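Local structure of PduO-type ATP--cob(I)alamin adenosyltransferase (Sulfolobus tokodaii, 1WOZ) at residues F40-I45 against D49-L54. The protein probably transfers an adenosyl group from ATP to the cobalt of cob(I)alamin. Residues are numbered along the deposited sequence; the frame is centred on the assembly and turned at random.
Sequences FAISKI and DMKKDL
Lys51 reaches back from helix 48-69 to the C-terminal end of helix 23-44, where its NZ donates to Ile42 O at 3.0 Å, tilted 28° from the carbonyl plane. The chain runs extended as far as CE and then bends (chi4 -70°), which turns the ammonium onto this oxygen. The backbone N of Ile45 also donates to this oxygen, from the opposite face of its plane, so two donors grip a carbonyl of the last helical turn, and the lysine charge probably offsets the negative end of the helix dipole. Beside this polar clasp, Ile42 and Leu54 lie alongside with their side chains running opposite ways, Ile42 CG1 pressed tightly on Leu54 CB at 3.5 Å. Ile45 stands roughly perpendicular to Leu54 and Met50: its CD1 meets Leu54 CD1 at 3.9 Å, and its CG2, anti to the backbone N, rests on CB of the selenomethionine Met50, also at 3.9 Å. Helix 140-163 packs against Leu54 and Met50, and helix 109-134 against Ile45. Helices 23-44 and 48-69, joined by a short link, form a helical hairpin, closed by an apolar cluster and a lysine bonded to a carbonyl near the end of helix 23-44, within the helical bundle of the cobalamin adenosyltransferase fold.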
loop_
_atom_site.group_PDB
_atom_site.type_symbol
_atom_site.label_atom_id
_atom_site.label_comp_id
_atom_site.label_asym_id
_atom_site.label_seq_id
_atom_site.Cartn_x
_atom_site.Cartn_y
_atom_site.Cartn_z
ATOM N N PHE A 40 5.898 -9.506 2.488
ATOM C CA PHE A 40 4.510 -9.978 2.655
ATOM C C PHE A 40 4.178 -11.014 1.560
ATOM O O PHE A 40 3.621 -12.079 1.841
ATOM C CB PHE A 40 3.536 -8.771 2.622
ATOM C CG PHE A 40 2.070 -9.143 2.771
ATOM C CD1 PHE A 40 1.126 -8.672 1.859
ATOM C CD2 PHE A 40 1.632 -9.938 3.829
ATOM C CE1 PHE A 40 -0.237 -8.982 1.993
ATOM C CE2 PHE A 40 0.267 -10.257 3.974
ATOM C CZ PHE A 40 -0.661 -9.775 3.055
ATOM N N ALA A 41 4.557 -10.740 0.317
ATOM C CA ALA A 41 4.297 -11.706 -0.772
ATOM C C ALA A 41 4.975 -13.061 -0.463
ATOM O O ALA A 41 4.381 -14.142 -0.656
ATOM C CB ALA A 41 4.827 -11.181 -2.059
ATOM N N ILE A 42 6.227 -13.005 -0.004
ATOM C CA ILE A 42 6.938 -14.231 0.353
ATOM C C ILE A 42 6.168 -15.013 1.425
ATOM O O ILE A 42 6.008 -16.231 1.314
ATOM C CB ILE A 42 8.373 -13.924 0.870
ATOM C CG1 ILE A 42 9.230 -13.394 -0.284
ATOM C CG2 ILE A 42 9.015 -15.210 1.503
ATOM C CD1 ILE A 42 10.568 -12.764 0.163
ATOM N N SER A 43 5.672 -14.331 2.455
ATOM C CA SER A 43 4.936 -15.031 3.508
ATOM C C SER A 43 3.630 -15.674 3.003
ATOM O O SER A 43 3.100 -16.587 3.634
ATOM C CB SER A 43 4.604 -14.085 4.679
ATOM O OG SER A 43 3.500 -13.227 4.379
ATOM N N LYS A 44 3.119 -15.218 1.869
ATOM C CA LYS A 44 1.849 -15.736 1.341
ATOM C C LYS A 44 2.005 -16.737 0.187
ATOM O O LYS A 44 1.025 -17.298 -0.292
ATOM C CB LYS A 44 0.985 -14.571 0.832
ATOM C CG LYS A 44 0.637 -13.507 1.861
ATOM C CD LYS A 44 -0.316 -14.038 2.895
ATOM C CE LYS A 44 -1.684 -14.343 2.291
ATOM N NZ LYS A 44 -2.628 -14.862 3.331
ATOM N N ILE A 45 3.226 -16.954 -0.252
ATOM C CA ILE A 45 3.520 -17.838 -1.383
ATOM C C ILE A 45 4.156 -19.134 -0.874
ATOM O O ILE A 45 5.171 -19.108 -0.176
ATOM C CB ILE A 45 4.494 -17.107 -2.362
ATOM C CG1 ILE A 45 3.738 -16.002 -3.111
ATOM C CG2 ILE A 45 5.124 -18.071 -3.344
ATOM C CD1 ILE A 45 4.707 -15.032 -3.831
ATOM N N ASP A 49 10.639 -21.961 -5.234
ATOM C CA ASP A 49 11.387 -21.247 -6.248
ATOM C C ASP A 49 11.132 -19.762 -6.185
ATOM O O ASP A 49 12.070 -18.963 -6.311
ATOM C CB ASP A 49 11.123 -21.788 -7.672
ATOM C CG ASP A 49 9.630 -21.844 -8.062
ATOM O OD1 ASP A 49 8.721 -21.624 -7.222
ATOM O OD2 ASP A 49 9.381 -22.139 -9.249
HETATM N N MSE A 50 9.871 -19.382 -5.989
HETATM C CA MSE A 50 9.541 -17.966 -5.897
HETATM C C MSE A 50 10.058 -17.341 -4.607
HETATM O O MSE A 50 10.513 -16.202 -4.611
HETATM C CB MSE A 50 8.029 -17.746 -5.984
HETATM C CG MSE A 50 7.491 -17.891 -7.381
HETATM SE SE MSE A 50 5.615 -17.354 -7.441
HETATM C CE MSE A 50 5.050 -18.494 -8.930
ATOM N N LYS A 51 9.963 -18.072 -3.502
ATOM C CA LYS A 51 10.453 -17.553 -2.229
ATOM C C LYS A 51 11.948 -17.258 -2.357
ATOM O O LYS A 51 12.409 -16.200 -1.936
ATOM C CB LYS A 51 10.252 -18.566 -1.094
ATOM C CG LYS A 51 8.811 -18.833 -0.653
ATOM C CD LYS A 51 8.833 -19.851 0.516
ATOM C CE LYS A 51 7.453 -20.173 1.097
ATOM N NZ LYS A 51 6.827 -19.031 1.870
ATOM N N LYS A 52 12.692 -18.192 -2.948
ATOM C CA LYS A 52 14.140 -18.012 -3.128
ATOM C C LYS A 52 14.460 -16.770 -3.961
ATOM O O LYS A 52 15.323 -15.953 -3.582
ATOM C CB LYS A 52 14.747 -19.261 -3.792
ATOM C CG LYS A 52 16.197 -19.112 -4.273
ATOM C CD LYS A 52 16.625 -20.370 -5.047
ATOM C CE LYS A 52 18.041 -20.264 -5.620
ATOM N NZ LYS A 52 19.076 -20.240 -4.546
ATOM N N ASP A 53 13.770 -16.612 -5.089
ATOM C CA ASP A 53 14.007 -15.453 -5.944
ATOM C C ASP A 53 13.688 -14.136 -5.240
ATOM O O ASP A 53 14.467 -13.177 -5.309
ATOM C CB ASP A 53 13.172 -15.546 -7.234
ATOM C CG ASP A 53 13.684 -16.633 -8.182
ATOM O OD1 ASP A 53 14.879 -16.995 -8.066
ATOM O OD2 ASP A 53 12.903 -17.104 -9.029
ATOM N N LEU A 54 12.531 -14.086 -4.583
ATOM C CA LEU A 54 12.119 -12.871 -3.885
ATOM C C LEU A 54 13.052 -12.544 -2.716
ATOM O O LEU A 54 13.330 -11.374 -2.448
ATOM C CB LEU A 54 10.668 -13.011 -3.402
ATOM C CG LEU A 54 9.639 -12.994 -4.544
ATOM C CD1 LEU A 54 8.280 -13.415 -3.999
ATOM C CD2 LEU A 54 9.586 -11.604 -5.190
#